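Local coordinates for DUF3201 domain-containing protein (Pyrococcus furiosus, PDB 1YB3) that is of unknown function but folds as a compact single-chain domain in which an antiparallel beta-sheet is packed with helices, at residues I21-I25 and P64-F68; V70-G74 and F85-F89; T79-F83 and V149-K155; F89-S95 and A169-L175. All coordinates share one frame; numbering follows the deposited sequence.

How the contacts relate
From the N terminus, contact 1 comes first: strand 65-71 returns to helix 11-35 once the chain has passed through strand 40-47 and the small hairpin 51-60. The same strand then runs on into contact 2, a short closure that sets the turn after it beside strand 82-90. Contact 3 opens before contact 2 has closed, so these two cross; it joins the start of strand 82-90 to the end of strand 144-150, with 65 residues between. Contact 4 crosses contact 3, bringing the C terminus to the far end of strand 82-90. No pair nests. Contact 3 touches contacts 1 and 2, and contact 2 touches contact 4.

Contact 1. Residues I21-I25 and P64-F68; sequences IWGDI and PHPAF
Pro66 sets CB, CG and CD against one face of the Trp22 indole at the middle of the contact between helix 11-35 and strand 65-71, the two side chains crossing at about a right angle. Pro66 CG sits 3.9 Å from the centroid of the Trp22 five-membered ring and 9° off its normal, a CH-pi contact. Ile21 CG2 lies over the same indole face and touches Pro66 CD at 3.7 Å. From the next helical turn Ile25 covers the proline with CG1, 3.9 Å from Pro66 CG. A chi1 of -70° puts this branch anti to the carbonyl carbon and leaves CG2 anti to the backbone N, from where it meets the edge of the Phe68 ring in plane, 3.8 Å from CD2. Ile21, Ile25, Pro66 and Phe68 form the tight, buried part, with one face of Trp22 against it, and the two short segments run nearly parallel, at 11°.

The other side is looser. Pro64 and Trp22 are both partly exposed, and their side chains come no nearer than 4.3 Å, between Pro64 CG and Trp22 CZ2. Pro64 O faces the edge of the six-membered ring, 3.3 Å from Trp22 CH2. Trp22 NE1 turns to Glu46 on strand 40-47. With the indole cut back to an alanine, one side of Pro66 would probably be uncovered and Glu46 left without its partner.

No hydrogen bond crosses between the segments, so helix and sheet are joined here by apolar packing and CH-pi contact, with the polar edge of the indole satisfied by a neighbouring strand.

Contact 2. Residues V70-G74 and F85-F89; sequences VKPGG and FVFAF
The turn of the beta-hairpin made by strands 65-71 and 74-79 meets strand 82-90 here, with Gly73 and Gly74 lying against Val86, Phe87 and Ala88. Within the hairpin, Val70 and Gly74 are linked by their backbones around Lys71, Pro72 and Gly73, and the peptide bond before Pro72 is cis. Strand 74-79 is the antiparallel neighbour of 82-90 in the main sheet, and this is where their pairing begins: Gly74 and Phe87 form a non-hydrogen-bonded pair with CA atoms 4.2 Å apart.

Just beyond that pair, Ala88 N donates to Gly73 O over 2.8 Å, tilted 34° from the carbonyl plane. The same oxygen also draws in the CA-H of Phe87, 3.3 Å from its CA, while Gly74 CA returns a similar contact to Val86 O. A water donates to Gly73 O as well, at 2.6 Å, and weakly to Val86 O.

The Phe87 ring packs against the turn. Its CG stands anti to the carbonyl carbon, chi1 -82°, which leans the ring across toward the hairpin, and Gly74 CA rests over one face as a CH-pi contact, 3.9 Å from the centroid. A beta carbon on Gly74 would run into Phe87 CE1, so the bare glycine is what lets ring and strand come this close. Pro72 O lies at the ring's edge, in its plane. Beyond the turn, Phe87 also meets the ring of Phe165 on helix 155-171, nearly parallel to it.

Solvent finishes the more exposed end: another water donates to both Pro72 O, at 2.8 Å, and Ala88 O, at 2.7 Å.

Contact 3. Residues T79-F83 and V149-K155; sequences TPQGF and VDLGFDK
The Phe153 ring lies flat over Gly82, whose CA is 3.5 Å from the ring centroid and 13° off the normal, nearly over its centre. At the edge of that ring sits Pro80 O, 3.6 Å from CE2. Arg20 of helix 11-35 also makes a cation-pi contact with this ring. Phe83 presents an edge instead: Asp154 N lies in its plane, 3.8 Å from CD2. Gly152 O approaches the same ring obliquely, and the aliphatic start of Lys155 comes up to Phe83 CE2 with CG at 3.9 Å. Both phenylalanines hold CG anti to the carbonyl carbon; in Phe153, chi1 of -71° swings the ring across to Gly82.

Thr79 to Gly82 is a type I turn closing the hairpin of strands 74-79 and 82-90, with an ST turn inside it, where Gln81 N donates to Thr79 OG1. The outgoing strand then pairs with the end of strand 144-150. Phe83 N donates to Gly152 O over 2.9 Å from well above the carbonyl plane, and Leu151 N donates to Phe83 O, also 2.9 Å, with a wider C=O...N angle of 153°. Gly82 has no room for a beta carbon, which would fall on Gly152 C.

Beyond this pairing the chain enters helix 155-171: Asp154 is its N-cap, bonded through OD1 to Glu157 N, and Lys155 extends its ammonium to a salt bridge with Glu27.

Contact 4. Residues F89-S95 and A169-L175; sequences FPKEELS and ARRYNLL
Leu174 hangs over one face of the Phe89 ring. Its CB is 4.2 Å from the ring centroid, a CH-pi contact. With CG anti to the carbonyl carbon and CD1 carried on above the middle of the ring, Leu174 CD1 also meets Leu94 CD2 at 3.9 Å. Leu175 takes the edge: its CG lies in the ring plane, 3.9 Å from Phe89 CE1. The ring is set to receive both by a chi1 of -59°, which turns it toward the chain end. A serine at Phe89 would probably leave Leu174 and Leu175 with no face or edge to pack on and open a gap under the C terminus.

Leu174 and Leu175 follow the end of helix 155-171, which closes in a Schellman motif with Asn173, at positive phi, as its C-prime residue. Ala169 O accepts there from both Tyr172 N and Leu174 N, reached from opposite faces of its carbonyl plane.

Glu93, on the short 3-10 turn, has an extended chain that runs antiparallel alongside Leu174, with Glu93 OE1 3.5 Å from Leu174 CD2. Ser95, the N-cap of helix 96-105, brings OG to 3.8 Å from Tyr172 CE1 while that oxygen takes a weak bond from Phe98 N. Tyr172 itself meets the Phe98 ring edge-to-face and hydrogen-bonds through OH to Asp101.

Contact 1. Residues I21-I25 and P64-F68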
# COMPACT_ATOMS: atom_id res chain seq x y z
N ILE A 21 -13.80 -6.61 7.40
CA ILE A 21 -12.76 -6.60 6.35
C ILE A 21 -13.39 -6.54 4.95
O ILE A 21 -13.10 -5.64 4.14
CB ILE A 21 -11.79 -7.82 6.48
CG1 ILE A 21 -10.92 -7.73 7.74
CG2 ILE A 21 -10.93 -8.03 5.21
CD1 ILE A 21 -10.23 -9.05 8.10
N TRP A 22 -14.29 -7.49 4.67
CA TRP A 22 -14.89 -7.54 3.35
C TRP A 22 -15.90 -6.41 3.10
O TRP A 22 -15.86 -5.77 2.05
CB TRP A 22 -15.44 -8.94 3.02
CG TRP A 22 -14.40 -9.83 2.41
CD1 TRP A 22 -14.16 -10.02 1.08
CD2 TRP A 22 -13.43 -10.64 3.10
NE1 TRP A 22 -13.12 -10.88 0.90
CE2 TRP A 22 -12.65 -11.28 2.12
CE3 TRP A 22 -13.15 -10.88 4.45
CZ2 TRP A 22 -11.61 -12.16 2.44
CZ3 TRP A 22 -12.11 -11.75 4.77
CH2 TRP A 22 -11.35 -12.38 3.77
N GLY A 23 -16.77 -6.14 4.09
CA GLY A 23 -17.78 -5.07 3.97
C GLY A 23 -17.14 -3.71 3.75
O GLY A 23 -17.59 -2.94 2.90
N ASP A 24 -16.07 -3.44 4.49
CA ASP A 24 -15.36 -2.16 4.37
C ASP A 24 -14.75 -1.96 2.97
O ASP A 24 -14.73 -0.83 2.48
CB ASP A 24 -14.27 -2.02 5.44
CG ASP A 24 -14.82 -1.65 6.82
OD1 ASP A 24 -16.06 -1.64 7.01
OD2 ASP A 24 -13.99 -1.38 7.71
N ILE A 25 -14.20 -3.02 2.37
CA ILE A 25 -13.61 -2.88 1.03
C ILE A 25 -14.65 -2.77 -0.08
O ILE A 25 -14.48 -1.99 -1.04
CB ILE A 25 -12.52 -3.95 0.73
CG1 ILE A 25 -11.29 -3.68 1.59
CG2 ILE A 25 -12.10 -3.94 -0.75
CD1 ILE A 25 -10.60 -2.33 1.31
N PRO A 64 -7.58 -15.70 1.38
CA PRO A 64 -7.70 -14.54 0.50
C PRO A 64 -7.96 -13.28 1.31
O PRO A 64 -8.49 -13.33 2.42
CB PRO A 64 -8.93 -14.84 -0.32
CG PRO A 64 -9.81 -15.64 0.63
CD PRO A 64 -8.82 -16.50 1.37
N HIS A 65 -7.59 -12.14 0.76
CA HIS A 65 -8.05 -10.89 1.32
C HIS A 65 -8.51 -10.03 0.14
O HIS A 65 -8.04 -10.27 -0.99
CB HIS A 65 -6.93 -10.21 2.12
CG HIS A 65 -5.88 -9.56 1.28
ND1 HIS A 65 -4.69 -10.19 0.97
CD2 HIS A 65 -5.82 -8.33 0.71
CE1 HIS A 65 -3.95 -9.38 0.23
NE2 HIS A 65 -4.61 -8.24 0.07
N PRO A 66 -9.43 -9.06 0.39
CA PRO A 66 -9.99 -8.26 -0.72
C PRO A 66 -9.08 -7.10 -1.15
O PRO A 66 -8.42 -6.48 -0.32
CB PRO A 66 -11.32 -7.74 -0.15
CG PRO A 66 -11.03 -7.59 1.36
CD PRO A 66 -10.02 -8.70 1.70
N ALA A 67 -9.03 -6.83 -2.46
CA ALA A 67 -8.28 -5.67 -2.96
C ALA A 67 -8.86 -5.27 -4.30
O ALA A 67 -9.41 -6.09 -5.02
CB ALA A 67 -6.77 -5.99 -3.08
N PHE A 68 -8.71 -3.99 -4.66
CA PHE A 68 -9.14 -3.53 -5.99
C PHE A 68 -8.07 -2.62 -6.59
O PHE A 68 -7.45 -1.84 -5.87
CB PHE A 68 -10.51 -2.83 -5.96
CG PHE A 68 -10.61 -1.64 -5.04
CD1 PHE A 68 -10.38 -0.33 -5.52
CD2 PHE A 68 -10.94 -1.80 -3.68
CE1 PHE A 68 -10.49 0.77 -4.67
CE2 PHE A 68 -11.05 -0.71 -2.84
CZ PHE A 68 -10.80 0.60 -3.34

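Contact 2. Residues V70-G74 and F85-F89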
# COMPACT_ATOMS: atom_id res chain seq x y z
N VAL A 70 -6.37 0.40 -8.74
CA VAL A 70 -6.54 1.81 -9.11
C VAL A 70 -5.40 2.10 -10.10
O VAL A 70 -4.25 2.12 -9.72
CB VAL A 70 -6.43 2.76 -7.90
CG1 VAL A 70 -6.66 4.23 -8.35
CG2 VAL A 70 -7.41 2.38 -6.77
N LYS A 71 -5.74 2.26 -11.37
CA LYS A 71 -4.71 2.43 -12.41
C LYS A 71 -4.22 3.87 -12.42
O LYS A 71 -5.00 4.78 -12.17
CB LYS A 71 -5.28 2.06 -13.76
CG LYS A 71 -5.84 0.64 -13.82
CD LYS A 71 -6.12 0.24 -15.25
CE LYS A 71 -6.52 -1.21 -15.33
NZ LYS A 71 -6.47 -1.67 -16.75
N PRO A 72 -2.92 4.09 -12.69
CA PRO A 72 -1.90 3.11 -13.02
C PRO A 72 -1.12 2.65 -11.79
O PRO A 72 -0.64 3.47 -10.99
CB PRO A 72 -0.98 3.90 -13.97
CG PRO A 72 -1.04 5.32 -13.45
CD PRO A 72 -2.38 5.47 -12.74
N GLY A 73 -1.01 1.33 -11.63
CA GLY A 73 -0.05 0.76 -10.68
C GLY A 73 -0.47 0.74 -9.23
O GLY A 73 0.34 0.43 -8.34
N GLY A 74 -1.75 1.02 -8.99
CA GLY A 74 -2.27 1.09 -7.62
C GLY A 74 -3.17 -0.09 -7.22
O GLY A 74 -3.78 -0.73 -8.08
N PHE A 85 -3.07 0.90 0.98
CA PHE A 85 -2.98 1.12 -0.45
C PHE A 85 -1.51 1.05 -0.83
O PHE A 85 -0.63 1.22 0.02
CB PHE A 85 -3.64 2.44 -0.89
CG PHE A 85 -2.95 3.67 -0.36
CD1 PHE A 85 -1.92 4.27 -1.09
CD2 PHE A 85 -3.35 4.24 0.84
CE1 PHE A 85 -1.28 5.42 -0.62
CE2 PHE A 85 -2.68 5.39 1.35
CZ PHE A 85 -1.64 5.96 0.61
N VAL A 86 -1.28 0.75 -2.09
CA VAL A 86 0.08 0.64 -2.61
C VAL A 86 0.10 1.12 -4.05
O VAL A 86 -0.82 0.82 -4.80
CB VAL A 86 0.61 -0.83 -2.49
CG1 VAL A 86 -0.34 -1.82 -3.13
CG2 VAL A 86 2.05 -0.97 -3.05
N PHE A 87 1.15 1.87 -4.42
CA PHE A 87 1.37 2.23 -5.82
C PHE A 87 2.75 1.78 -6.23
O PHE A 87 3.70 1.93 -5.46
CB PHE A 87 1.27 3.74 -6.01
CG PHE A 87 -0.15 4.23 -6.14
CD1 PHE A 87 -0.74 4.31 -7.39
CD2 PHE A 87 -0.87 4.62 -5.02
CE1 PHE A 87 -2.06 4.75 -7.54
CE2 PHE A 87 -2.21 5.08 -5.17
CZ PHE A 87 -2.77 5.14 -6.42
N ALA A 88 2.83 1.27 -7.46
CA ALA A 88 4.10 0.81 -8.04
C ALA A 88 4.51 1.79 -9.12
O ALA A 88 3.68 2.18 -9.96
CB ALA A 88 3.93 -0.58 -8.65
N PHE A 89 5.80 2.15 -9.13
CA PHE A 89 6.34 3.03 -10.16
C PHE A 89 7.65 2.45 -10.72
O PHE A 89 8.43 1.85 -9.95
CB PHE A 89 6.62 4.42 -9.59
CG PHE A 89 5.40 5.12 -9.03
CD1 PHE A 89 4.38 5.55 -9.87
CD2 PHE A 89 5.30 5.37 -7.66
CE1 PHE A 89 3.24 6.20 -9.34
CE2 PHE A 89 4.19 6.03 -7.14
CZ PHE A 89 3.16 6.44 -7.99
O HOH W 1 2.13 3.80 -11.54
O HOH W 2 0.03 -1.74 -6.92

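Contact 3. Residues T79-F83 and V149-K155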
# COMPACT_ATOMS: atom_id res chain seq x y z
N THR A 79 -6.61 -6.24 5.06
CA THR A 79 -6.19 -7.53 5.64
C THR A 79 -6.70 -7.48 7.09
O THR A 79 -7.29 -6.49 7.52
CB THR A 79 -4.66 -7.63 5.70
OG1 THR A 79 -4.19 -6.67 6.64
CG2 THR A 79 -4.00 -7.39 4.30
N PRO A 80 -6.47 -8.55 7.87
CA PRO A 80 -6.89 -8.45 9.28
C PRO A 80 -6.27 -7.28 10.07
O PRO A 80 -6.75 -6.93 11.15
CB PRO A 80 -6.45 -9.80 9.86
CG PRO A 80 -6.49 -10.74 8.67
CD PRO A 80 -5.93 -9.89 7.55
N GLN A 81 -5.21 -6.68 9.52
CA GLN A 81 -4.58 -5.48 10.13
C GLN A 81 -5.35 -4.19 9.85
O GLN A 81 -5.25 -3.21 10.62
CB GLN A 81 -3.15 -5.31 9.64
CG GLN A 81 -2.13 -6.22 10.29
CD GLN A 81 -0.70 -5.95 9.81
OE1 GLN A 81 -0.48 -5.61 8.64
NE2 GLN A 81 0.26 -6.09 10.70
N GLY A 82 -6.11 -4.19 8.76
CA GLY A 82 -6.84 -3.00 8.33
C GLY A 82 -6.63 -2.66 6.86
O GLY A 82 -6.19 -3.50 6.07
N PHE A 83 -6.96 -1.41 6.50
CA PHE A 83 -6.81 -0.93 5.14
C PHE A 83 -5.34 -0.73 4.75
O PHE A 83 -4.48 -0.41 5.59
CB PHE A 83 -7.45 0.45 4.97
CG PHE A 83 -8.93 0.50 5.15
CD1 PHE A 83 -9.80 -0.05 4.19
CD2 PHE A 83 -9.48 1.20 6.22
CE1 PHE A 83 -11.19 0.05 4.33
CE2 PHE A 83 -10.87 1.32 6.37
CZ PHE A 83 -11.72 0.74 5.43
N VAL A 149 1.15 2.12 2.13
CA VAL A 149 0.80 2.77 3.38
C VAL A 149 -0.32 1.96 4.04
O VAL A 149 -1.33 1.65 3.38
CB VAL A 149 0.37 4.24 3.12
CG1 VAL A 149 -0.03 4.91 4.42
CG2 VAL A 149 1.52 5.01 2.36
N ASP A 150 -0.13 1.61 5.32
CA ASP A 150 -1.11 0.83 6.11
C ASP A 150 -1.83 1.74 7.11
O ASP A 150 -1.22 2.65 7.69
CB ASP A 150 -0.42 -0.31 6.86
CG ASP A 150 0.17 -1.38 5.94
OD1 ASP A 150 -0.10 -1.32 4.72
OD2 ASP A 150 0.90 -2.27 6.44
N LEU A 151 -3.13 1.52 7.30
CA LEU A 151 -3.96 2.51 8.01
C LEU A 151 -4.90 2.02 9.12
O LEU A 151 -5.77 2.79 9.56
CB LEU A 151 -4.79 3.33 7.01
CG LEU A 151 -3.91 4.25 6.17
CD1 LEU A 151 -4.58 4.62 4.90
CD2 LEU A 151 -3.46 5.47 6.96
N GLY A 152 -4.77 0.78 9.55
CA GLY A 152 -5.82 0.22 10.43
C GLY A 152 -7.21 0.39 9.79
O GLY A 152 -7.32 0.57 8.58
N PHE A 153 -8.27 0.37 10.61
CA PHE A 153 -9.63 0.42 10.05
C PHE A 153 -10.23 1.82 10.07
O PHE A 153 -11.39 2.03 10.46
CB PHE A 153 -10.55 -0.62 10.73
CG PHE A 153 -10.21 -2.05 10.36
CD1 PHE A 153 -10.66 -2.58 9.15
CD2 PHE A 153 -9.43 -2.83 11.19
CE1 PHE A 153 -10.34 -3.90 8.78
CE2 PHE A 153 -9.10 -4.17 10.82
CZ PHE A 153 -9.57 -4.69 9.62
N ASP A 154 -9.40 2.78 9.67
CA ASP A 154 -9.78 4.20 9.70
C ASP A 154 -10.16 4.66 8.30
O ASP A 154 -9.29 4.97 7.47
CB ASP A 154 -8.63 5.03 10.30
CG ASP A 154 -9.03 6.48 10.58
OD1 ASP A 154 -9.89 7.02 9.86
OD2 ASP A 154 -8.47 7.06 11.54
N LYS A 155 -11.46 4.72 8.05
CA LYS A 155 -12.01 5.11 6.73
C LYS A 155 -11.62 6.54 6.34
O LYS A 155 -11.21 6.79 5.21
CB LYS A 155 -13.54 4.95 6.73
CG LYS A 155 -14.02 3.56 7.15
CD LYS A 155 -15.57 3.50 7.22
CE LYS A 155 -16.03 2.10 7.64
NZ LYS A 155 -17.51 1.93 7.52
O HOH W 3 -3.18 -1.93 8.28

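Contact 4. Residues F89-S95 and A169-L175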
# COMPACT_ATOMS: atom_id res chain seq x y z
N PHE A 89 5.80 2.15 -9.13
CA PHE A 89 6.34 3.03 -10.16
C PHE A 89 7.65 2.45 -10.72
O PHE A 89 8.43 1.85 -9.95
CB PHE A 89 6.62 4.42 -9.59
CG PHE A 89 5.40 5.12 -9.03
CD1 PHE A 89 4.38 5.55 -9.87
CD2 PHE A 89 5.30 5.37 -7.66
CE1 PHE A 89 3.24 6.20 -9.34
CE2 PHE A 89 4.19 6.03 -7.14
CZ PHE A 89 3.16 6.44 -7.99
N PRO A 90 7.90 2.62 -12.04
CA PRO A 90 9.20 2.21 -12.58
C PRO A 90 10.35 2.98 -11.92
O PRO A 90 10.27 4.19 -11.72
CB PRO A 90 9.10 2.56 -14.07
CG PRO A 90 7.65 2.70 -14.36
CD PRO A 90 7.03 3.20 -13.08
N LYS A 91 11.42 2.26 -11.58
CA LYS A 91 12.58 2.84 -10.91
C LYS A 91 13.10 4.11 -11.62
O LYS A 91 13.47 5.08 -10.97
CB LYS A 91 13.68 1.77 -10.81
CG LYS A 91 14.99 2.18 -10.17
CD LYS A 91 15.94 0.96 -9.97
CE LYS A 91 16.51 0.43 -11.29
NZ LYS A 91 17.62 -0.58 -11.06
N GLU A 92 13.11 4.09 -12.95
CA GLU A 92 13.69 5.20 -13.73
C GLU A 92 12.89 6.51 -13.61
O GLU A 92 13.41 7.58 -13.92
CB GLU A 92 13.90 4.82 -15.21
CG GLU A 92 12.63 4.63 -16.02
CD GLU A 92 12.12 3.19 -16.03
OE1 GLU A 92 12.63 2.34 -15.25
OE2 GLU A 92 11.19 2.91 -16.82
N GLU A 93 11.64 6.41 -13.16
CA GLU A 93 10.80 7.58 -12.93
C GLU A 93 11.02 8.20 -11.55
O GLU A 93 10.62 9.34 -11.30
CB GLU A 93 9.32 7.21 -13.08
CG GLU A 93 8.87 7.01 -14.51
CD GLU A 93 7.39 6.66 -14.64
OE1 GLU A 93 6.63 6.88 -13.66
OE2 GLU A 93 7.00 6.17 -15.73
N LEU A 94 11.65 7.45 -10.65
CA LEU A 94 11.83 7.91 -9.29
C LEU A 94 13.09 8.76 -9.11
O LEU A 94 13.89 8.93 -10.04
CB LEU A 94 11.83 6.73 -8.32
CG LEU A 94 10.55 5.89 -8.40
CD1 LEU A 94 10.73 4.64 -7.57
CD2 LEU A 94 9.31 6.68 -7.97
N SER A 95 13.25 9.30 -7.91
CA SER A 95 14.38 10.16 -7.60
C SER A 95 14.58 10.10 -6.10
O SER A 95 13.65 9.75 -5.36
CB SER A 95 14.09 11.60 -8.05
OG SER A 95 12.96 12.13 -7.37
N ALA A 169 2.58 12.52 -5.52
CA ALA A 169 2.93 11.91 -6.81
C ALA A 169 2.80 12.88 -7.98
O ALA A 169 3.65 12.88 -8.85
CB ALA A 169 2.08 10.66 -7.05
N ARG A 170 1.74 13.70 -7.97
CA ARG A 170 1.54 14.73 -9.00
C ARG A 170 2.74 15.69 -9.08
O ARG A 170 3.17 16.07 -10.17
CB ARG A 170 0.25 15.53 -8.74
CG ARG A 170 -1.02 14.79 -9.07
CD ARG A 170 -2.18 15.78 -9.25
NE ARG A 170 -3.45 15.10 -9.46
CZ ARG A 170 -4.44 15.06 -8.57
NH1 ARG A 170 -4.31 15.68 -7.39
NH2 ARG A 170 -5.55 14.41 -8.86
N ARG A 171 3.29 16.06 -7.92
CA ARG A 171 4.46 16.95 -7.85
C ARG A 171 5.68 16.40 -8.59
O ARG A 171 6.51 17.16 -9.09
CB ARG A 171 4.86 17.22 -6.40
CG ARG A 171 3.97 18.14 -5.60
CD ARG A 171 4.56 18.34 -4.17
NE ARG A 171 6.00 18.63 -4.23
CZ ARG A 171 6.90 18.27 -3.31
NH1 ARG A 171 6.54 17.59 -2.22
NH2 ARG A 171 8.17 18.59 -3.49
N TYR A 172 5.78 15.07 -8.65
CA TYR A 172 6.87 14.39 -9.33
C TYR A 172 6.47 13.80 -10.69
O TYR A 172 7.23 13.01 -11.27
CB TYR A 172 7.47 13.31 -8.41
CG TYR A 172 8.24 13.92 -7.26
CD1 TYR A 172 9.61 14.17 -7.37
CD2 TYR A 172 7.60 14.30 -6.08
CE1 TYR A 172 10.33 14.74 -6.33
CE2 TYR A 172 8.31 14.87 -5.02
CZ TYR A 172 9.68 15.09 -5.17
OH TYR A 172 10.38 15.67 -4.14
N ASN A 173 5.29 14.19 -11.19
CA ASN A 173 4.80 13.74 -12.49
C ASN A 173 4.59 12.23 -12.57
O ASN A 173 4.72 11.61 -13.63
CB ASN A 173 5.76 14.19 -13.62
CG ASN A 173 5.10 14.17 -14.96
OD1 ASN A 173 4.00 14.68 -15.12
ND2 ASN A 173 5.76 13.55 -15.95
N LEU A 174 4.27 11.65 -11.42
CA LEU A 174 4.05 10.20 -11.31
C LEU A 174 2.58 9.79 -11.45
O LEU A 174 2.28 8.67 -11.91
CB LEU A 174 4.62 9.67 -9.98
CG LEU A 174 6.15 9.72 -9.82
CD1 LEU A 174 6.51 9.37 -8.40
CD2 LEU A 174 6.87 8.82 -10.81
N LEU A 175 1.67 10.69 -11.03
CA LEU A 175 0.23 10.43 -11.11
C LEU A 175 -0.53 11.68 -11.51
O LEU A 175 0.07 12.72 -11.77
CB LEU A 175 -0.34 9.91 -9.79
CG LEU A 175 0.01 8.47 -9.39
CD1 LEU A 175 -0.56 8.18 -7.99
CD2 LEU A 175 -0.47 7.45 -10.40
OXT LEU A 175 -1.75 11.60 -11.56